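Local coordinates for oligopeptide-binding protein appA (Bacillus subtilis, PDB 1XOC) that binds extracellular oligopeptides, including tetra- and pentapeptides, and delivers them to an ABC permease that can replace the Opp system in sporulation and competence, at residues 174-177 against 178-182; 290-293 against 294-297; 450-453 against 454-458. All coordinates share one frame; numbering follows the deposited sequence.

Interaction 1 of 3, residues 174-177 against 178-182; sequences ENEF and NRKKP
E176 and R179 join their side chains across a short 3-10 turn in the loop between helix 161-164 and strand 188-194, an example of a tight turn braced by its own side chains. The E176 carboxylate folds back over the turn because CG stands anti to the backbone N (chi1 -174°) and the chain then bends at chi2. E176 OE1 forms a salt bridge to R179 NH2 at 3.0 Å, with the carboxylate and guanidinium planes 71° apart, so the two groups meet steeply rather than flat side by side. R179 NH1 donates to E174 O at 3.0 Å; this oxygen lies in the guanidinium plane, although the nitrogen sits above the carbonyl plane. Two acceptors thus hold the guanidinium against rotation. A water completes the link, donating to E176 OE2 (2.7 Å) and accepting from R179 NE. In the backbone, E176 O takes three N-H groups, from R179, K180 and K181, which wraps the chain around a single oxygen. N178 N closes on N175 O, while the buried N178 amide is engaged beyond the turn, OD1 accepting from N36 ND2 and ND2 donating to E173 O. On the buried side, F177 packs against Y53 and helix 161-164. P182 covers one face of the F177 ring in a CH-pi contact, P182 CA standing 4.1 Å from the ring centroid and almost exactly on the ring normal.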
# COMPACT_ATOMS: atom_id res chain seq x y z
N GLU A 174 1.52 19.27 -8.17
CA GLU A 174 1.21 20.41 -7.33
C GLU A 174 -0.16 21.04 -7.59
O GLU A 174 -0.61 21.84 -6.79
CB GLU A 174 2.31 21.46 -7.47
CG GLU A 174 2.47 22.02 -8.86
CD GLU A 174 3.71 22.92 -9.02
OE1 GLU A 174 4.85 22.38 -9.01
OE2 GLU A 174 3.54 24.16 -9.21
N ASN A 175 -0.86 20.64 -8.64
CA ASN A 175 -2.09 21.34 -9.01
C ASN A 175 -3.17 21.19 -7.94
O ASN A 175 -3.34 20.12 -7.35
CB ASN A 175 -2.59 20.80 -10.36
CG ASN A 175 -3.56 21.73 -11.04
OD1 ASN A 175 -3.15 22.60 -11.85
ND2 ASN A 175 -4.85 21.52 -10.77
N GLU A 176 -3.92 22.27 -7.68
CA GLU A 176 -5.02 22.24 -6.69
C GLU A 176 -6.11 21.18 -6.97
O GLU A 176 -6.83 20.75 -6.07
CB GLU A 176 -5.66 23.64 -6.59
CG GLU A 176 -6.72 23.75 -5.48
CD GLU A 176 -6.13 23.65 -4.07
OE1 GLU A 176 -5.30 24.53 -3.72
OE2 GLU A 176 -6.52 22.75 -3.29
N PHE A 177 -6.22 20.76 -8.21
CA PHE A 177 -7.09 19.66 -8.56
C PHE A 177 -6.89 18.48 -7.62
O PHE A 177 -7.85 17.76 -7.27
CB PHE A 177 -6.80 19.22 -10.00
CG PHE A 177 -7.62 18.02 -10.47
CD1 PHE A 177 -7.25 16.73 -10.15
CD2 PHE A 177 -8.78 18.20 -11.24
CE1 PHE A 177 -8.00 15.64 -10.58
CE2 PHE A 177 -9.50 17.12 -11.67
CZ PHE A 177 -9.13 15.86 -11.33
N ASN A 178 -5.64 18.23 -7.25
CA ASN A 178 -5.32 16.96 -6.56
C ASN A 178 -5.67 16.99 -5.06
O ASN A 178 -5.59 15.99 -4.41
CB ASN A 178 -3.82 16.65 -6.72
CG ASN A 178 -3.43 16.42 -8.17
OD1 ASN A 178 -4.13 15.75 -8.90
ND2 ASN A 178 -2.32 17.00 -8.58
N ARG A 179 -6.02 18.17 -4.55
CA ARG A 179 -6.28 18.32 -3.14
C ARG A 179 -7.67 18.86 -2.84
O ARG A 179 -8.45 18.20 -2.19
CB ARG A 179 -5.23 19.21 -2.47
CG ARG A 179 -3.85 18.63 -2.49
CD ARG A 179 -2.78 19.53 -1.90
NE ARG A 179 -3.01 20.93 -2.24
CZ ARG A 179 -2.58 21.52 -3.33
NH1 ARG A 179 -1.89 20.84 -4.23
NH2 ARG A 179 -2.85 22.80 -3.54
N LYS A 180 -7.98 20.06 -3.33
CA LYS A 180 -9.30 20.58 -2.98
C LYS A 180 -10.21 20.95 -4.14
O LYS A 180 -11.34 21.30 -3.88
CB LYS A 180 -9.19 21.68 -1.92
CG LYS A 180 -8.83 21.15 -0.51
CD LYS A 180 -8.45 22.23 0.50
CE LYS A 180 -7.92 21.62 1.80
NZ LYS A 180 -6.54 21.16 1.65
N LYS A 181 -9.85 20.58 -5.36
CA LYS A 181 -10.79 20.65 -6.46
C LYS A 181 -10.83 19.41 -7.34
O LYS A 181 -10.88 19.52 -8.54
CB LYS A 181 -10.49 21.87 -7.33
CG LYS A 181 -10.67 23.17 -6.59
CD LYS A 181 -10.95 24.29 -7.54
CE LYS A 181 -9.70 24.70 -8.25
NZ LYS A 181 -9.99 25.32 -9.58
N PRO A 182 -10.80 18.22 -6.74
CA PRO A 182 -10.77 17.07 -7.63
C PRO A 182 -12.11 16.85 -8.31
O PRO A 182 -13.16 17.05 -7.70
CB PRO A 182 -10.45 15.91 -6.68
CG PRO A 182 -11.03 16.31 -5.40
CD PRO A 182 -10.79 17.79 -5.33
O HOH W 1 -5.12 22.63 -1.00

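Interaction 2 of 3, residues 290-293 against 294-297; sequences ALDR and ESIV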
# COMPACT_ATOMS: atom_id res chain seq x y z
N ALA A 290 18.40 -11.18 16.15
CA ALA A 290 18.35 -10.59 17.49
C ALA A 290 16.93 -10.29 17.97
O ALA A 290 16.73 -9.96 19.14
CB ALA A 290 19.15 -9.31 17.52
N LEU A 291 15.96 -10.36 17.06
CA LEU A 291 14.59 -9.98 17.37
C LEU A 291 13.69 -11.19 17.57
O LEU A 291 13.57 -12.06 16.70
CB LEU A 291 14.03 -9.05 16.30
CG LEU A 291 14.77 -7.72 16.13
CD1 LEU A 291 14.34 -7.00 14.87
CD2 LEU A 291 14.61 -6.84 17.39
N ASP A 292 13.03 -11.21 18.72
CA ASP A 292 12.13 -12.28 19.10
C ASP A 292 10.77 -11.98 18.48
O ASP A 292 9.87 -11.46 19.15
CB ASP A 292 12.05 -12.39 20.62
CG ASP A 292 11.30 -13.63 21.08
OD1 ASP A 292 11.39 -13.95 22.29
OD2 ASP A 292 10.61 -14.27 20.24
N ARG A 293 10.64 -12.27 17.20
CA ARG A 293 9.43 -11.90 16.46
C ARG A 293 8.17 -12.62 16.96
O ARG A 293 7.07 -12.07 16.93
CB ARG A 293 9.65 -12.08 14.96
CG ARG A 293 10.57 -11.01 14.35
CD ARG A 293 10.81 -11.22 12.89
NE ARG A 293 11.64 -12.39 12.72
CZ ARG A 293 11.66 -13.17 11.65
NH1 ARG A 293 10.88 -12.96 10.59
NH2 ARG A 293 12.49 -14.19 11.65
N GLU A 294 8.31 -13.84 17.48
CA GLU A 294 7.16 -14.54 18.06
C GLU A 294 6.67 -13.82 19.31
O GLU A 294 5.47 -13.65 19.53
CB GLU A 294 7.51 -16.00 18.34
CG GLU A 294 8.08 -16.71 17.12
CD GLU A 294 7.26 -17.91 16.74
OE1 GLU A 294 7.64 -19.03 17.15
OE2 GLU A 294 6.23 -17.71 16.05
N SER A 295 7.61 -13.37 20.15
CA SER A 295 7.25 -12.60 21.33
C SER A 295 6.61 -11.27 20.96
O SER A 295 5.68 -10.81 21.63
CB SER A 295 8.49 -12.38 22.20
OG SER A 295 8.21 -11.52 23.29
N ILE A 296 7.10 -10.63 19.90
CA ILE A 296 6.48 -9.39 19.40
C ILE A 296 5.00 -9.62 19.09
O ILE A 296 4.14 -8.87 19.56
CB ILE A 296 7.23 -8.83 18.16
CG1 ILE A 296 8.52 -8.15 18.64
CG2 ILE A 296 6.34 -7.87 17.35
CD1 ILE A 296 9.48 -7.78 17.55
N VAL A 297 4.70 -10.64 18.32
CA VAL A 297 3.32 -10.98 17.99
C VAL A 297 2.51 -11.31 19.25
O VAL A 297 1.38 -10.85 19.39
CB VAL A 297 3.28 -12.13 16.96
CG1 VAL A 297 1.85 -12.65 16.75
CG2 VAL A 297 3.86 -11.64 15.64
O HOH W 2 10.84 -15.34 17.90
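D292 and S295 meet where the chain turns into helix 293-300, a worked case of an N-cap: D292 occupies the cap position and is also the centre of an inverse gamma turn, whose closing bond from R293 N to L291 O is weak. Beyond it the helical pattern sets in. I296 N donates to D292 O at 3.0 Å, in the carbonyl plane, and V297 N follows with a nearly straight bond to R293 O. The D292 side chain caps S295 N, an amide of the first turn. With CG anti to its own nitrogen (chi1 -171°), the carboxylate swings over the helix start, and D292 OD2 accepts from S295 N at 3.1 Å. That N-H arrives from above the carboxylate plane, 66° out of it. A water donates to the same D292 OD2 at 2.6 Å and accepts from E294 N, so two first-turn amides are served, one directly and one through water. Replacing D292 by an alanine is likely to leave S295 N without its capping acceptor and the water without its carboxylate partner. Amides at a helix start would probably also favour the ionised carboxylate. R293 leads away from the cap, its NH1 donating to F485 O on strand 483-496. Against the cap itself, S295 CB packs 3.3 Å from D292 OD1.

Interaction 3 of 3, residues 450-453 against 454-458; sequences ADKL and MKDAK
Helix 448-457, an amphipathic segment lying against helix 463-480, illustrates how a short helix can carry a charge pair on its outer side and apolar packing on its inner side. K452 and D456, one turn apart, form an i to i+4 salt bridge: K452 NZ reaches D456 OD2 at 2.6 Å and uses the syn lone pair of that oxygen. The lysine leaves the backbone with CG anti to N (chi1 -177°), runs out nearly extended and hooks over at chi4 (-39°), which brings the ammonium back to the aspartate. Its aliphatic part accompanies the acid as well, K452 CG passing 3.5 Å from D456 OD2. Both residues are exposed, so the pair is a surface bridge in which each charge probably offsets the other. Beneath it the main-chain bonds are regular, D456 N donating to K452 O at 2.9 Å, whereas the bond from A457 N to L453 O is more bent, at 139°. On another side M454 lies back along the previous turn. The chain bends at chi3, so that M454 CE rests 4.0 Å from A450 CB and also brushes the carbonyl oxygen of A450. D451 faces away from the 454-458 segment and its OD2 is hydrogen-bonded to S433 OG, while L453 and A457 turn to helix 463-480, where L453 touches I473 and A457 touches Y470. At the same methionine tip, M454 CE approaches D451 OD1 to 4.1 Å.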
# COMPACT_ATOMS: atom_id res chain seq x y z
N ALA A 450 19.12 -11.19 -8.23
CA ALA A 450 17.69 -11.04 -8.02
C ALA A 450 17.06 -10.11 -9.07
O ALA A 450 15.94 -10.37 -9.54
CB ALA A 450 17.41 -10.51 -6.62
N ASP A 451 17.77 -9.03 -9.42
CA ASP A 451 17.30 -8.10 -10.46
C ASP A 451 16.97 -8.86 -11.74
O ASP A 451 15.89 -8.71 -12.30
CB ASP A 451 18.39 -7.07 -10.80
CG ASP A 451 18.46 -5.91 -9.83
OD1 ASP A 451 17.57 -5.77 -8.97
OD2 ASP A 451 19.42 -5.11 -9.97
N LYS A 452 17.92 -9.67 -12.18
CA LYS A 452 17.75 -10.46 -13.38
C LYS A 452 16.55 -11.40 -13.32
O LYS A 452 15.80 -11.53 -14.27
CB LYS A 452 19.02 -11.26 -13.66
CG LYS A 452 18.93 -12.05 -14.96
CD LYS A 452 20.28 -12.51 -15.51
CE LYS A 452 20.24 -12.66 -17.04
NZ LYS A 452 18.97 -13.23 -17.57
N LEU A 453 16.40 -12.11 -12.20
CA LEU A 453 15.28 -13.03 -12.03
C LEU A 453 13.92 -12.34 -12.09
O LEU A 453 13.00 -12.83 -12.74
CB LEU A 453 15.41 -13.78 -10.69
CG LEU A 453 16.55 -14.79 -10.57
CD1 LEU A 453 16.76 -15.19 -9.13
CD2 LEU A 453 16.26 -16.02 -11.42
N MET A 454 13.80 -11.21 -11.40
CA MET A 454 12.58 -10.39 -11.41
C MET A 454 12.23 -9.83 -12.78
O MET A 454 11.07 -9.85 -13.19
CB MET A 454 12.72 -9.25 -10.39
CG MET A 454 12.65 -9.73 -8.94
SD MET A 454 12.65 -8.43 -7.68
CE MET A 454 14.38 -8.02 -7.57
N LYS A 455 13.24 -9.33 -13.49
CA LYS A 455 13.07 -8.86 -14.85
C LYS A 455 12.63 -9.99 -15.79
O LYS A 455 11.66 -9.85 -16.54
CB LYS A 455 14.38 -8.24 -15.34
CG LYS A 455 14.33 -7.56 -16.71
CD LYS A 455 15.74 -7.43 -17.29
CE LYS A 455 15.76 -6.89 -18.70
NZ LYS A 455 17.14 -6.87 -19.29
N ASP A 456 13.35 -11.12 -15.74
CA ASP A 456 13.05 -12.26 -16.62
C ASP A 456 11.69 -12.89 -16.29
O ASP A 456 11.01 -13.39 -17.18
CB ASP A 456 14.16 -13.33 -16.56
CG ASP A 456 15.50 -12.85 -17.16
OD1 ASP A 456 15.58 -11.79 -17.83
OD2 ASP A 456 16.50 -13.56 -16.94
N ALA A 457 11.27 -12.81 -15.03
CA ALA A 457 9.98 -13.38 -14.60
C ALA A 457 8.80 -12.74 -15.31
O ALA A 457 7.78 -13.39 -15.51
CB ALA A 457 9.81 -13.28 -13.09
N LYS A 458 8.95 -11.48 -15.72
CA LYS A 458 7.87 -10.74 -16.38
C LYS A 458 7.40 -11.36 -17.67
O LYS A 458 6.28 -11.11 -18.07
CB LYS A 458 8.27 -9.30 -16.69
CG LYS A 458 8.48 -8.46 -15.47
CD LYS A 458 8.90 -7.05 -15.83
CE LYS A 458 8.94 -6.16 -14.58
NZ LYS A 458 7.57 -5.92 -13.99

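In the fold
The three contacts are separate local solutions, met in series along the chain and touching nowhere. Interactions 1 and 2 lie on opposite sides of the chain's centre, about 43 Å apart between centres, while the centre of interaction 3 is about 37 Å from that of interaction 1 and about 32 Å from that of interaction 2, with about 19 Å between the nearest atoms of the latter two. Each centre sits about 22 to 24 Å from that of the chain. Together they sample a turn, a helix start and the body and C-terminal part of a helix. Bound zinc ions lie about 5, 6 and 8 Å from the side chains of E174, V297 and L453, as neighbours rather than at coordinating distance.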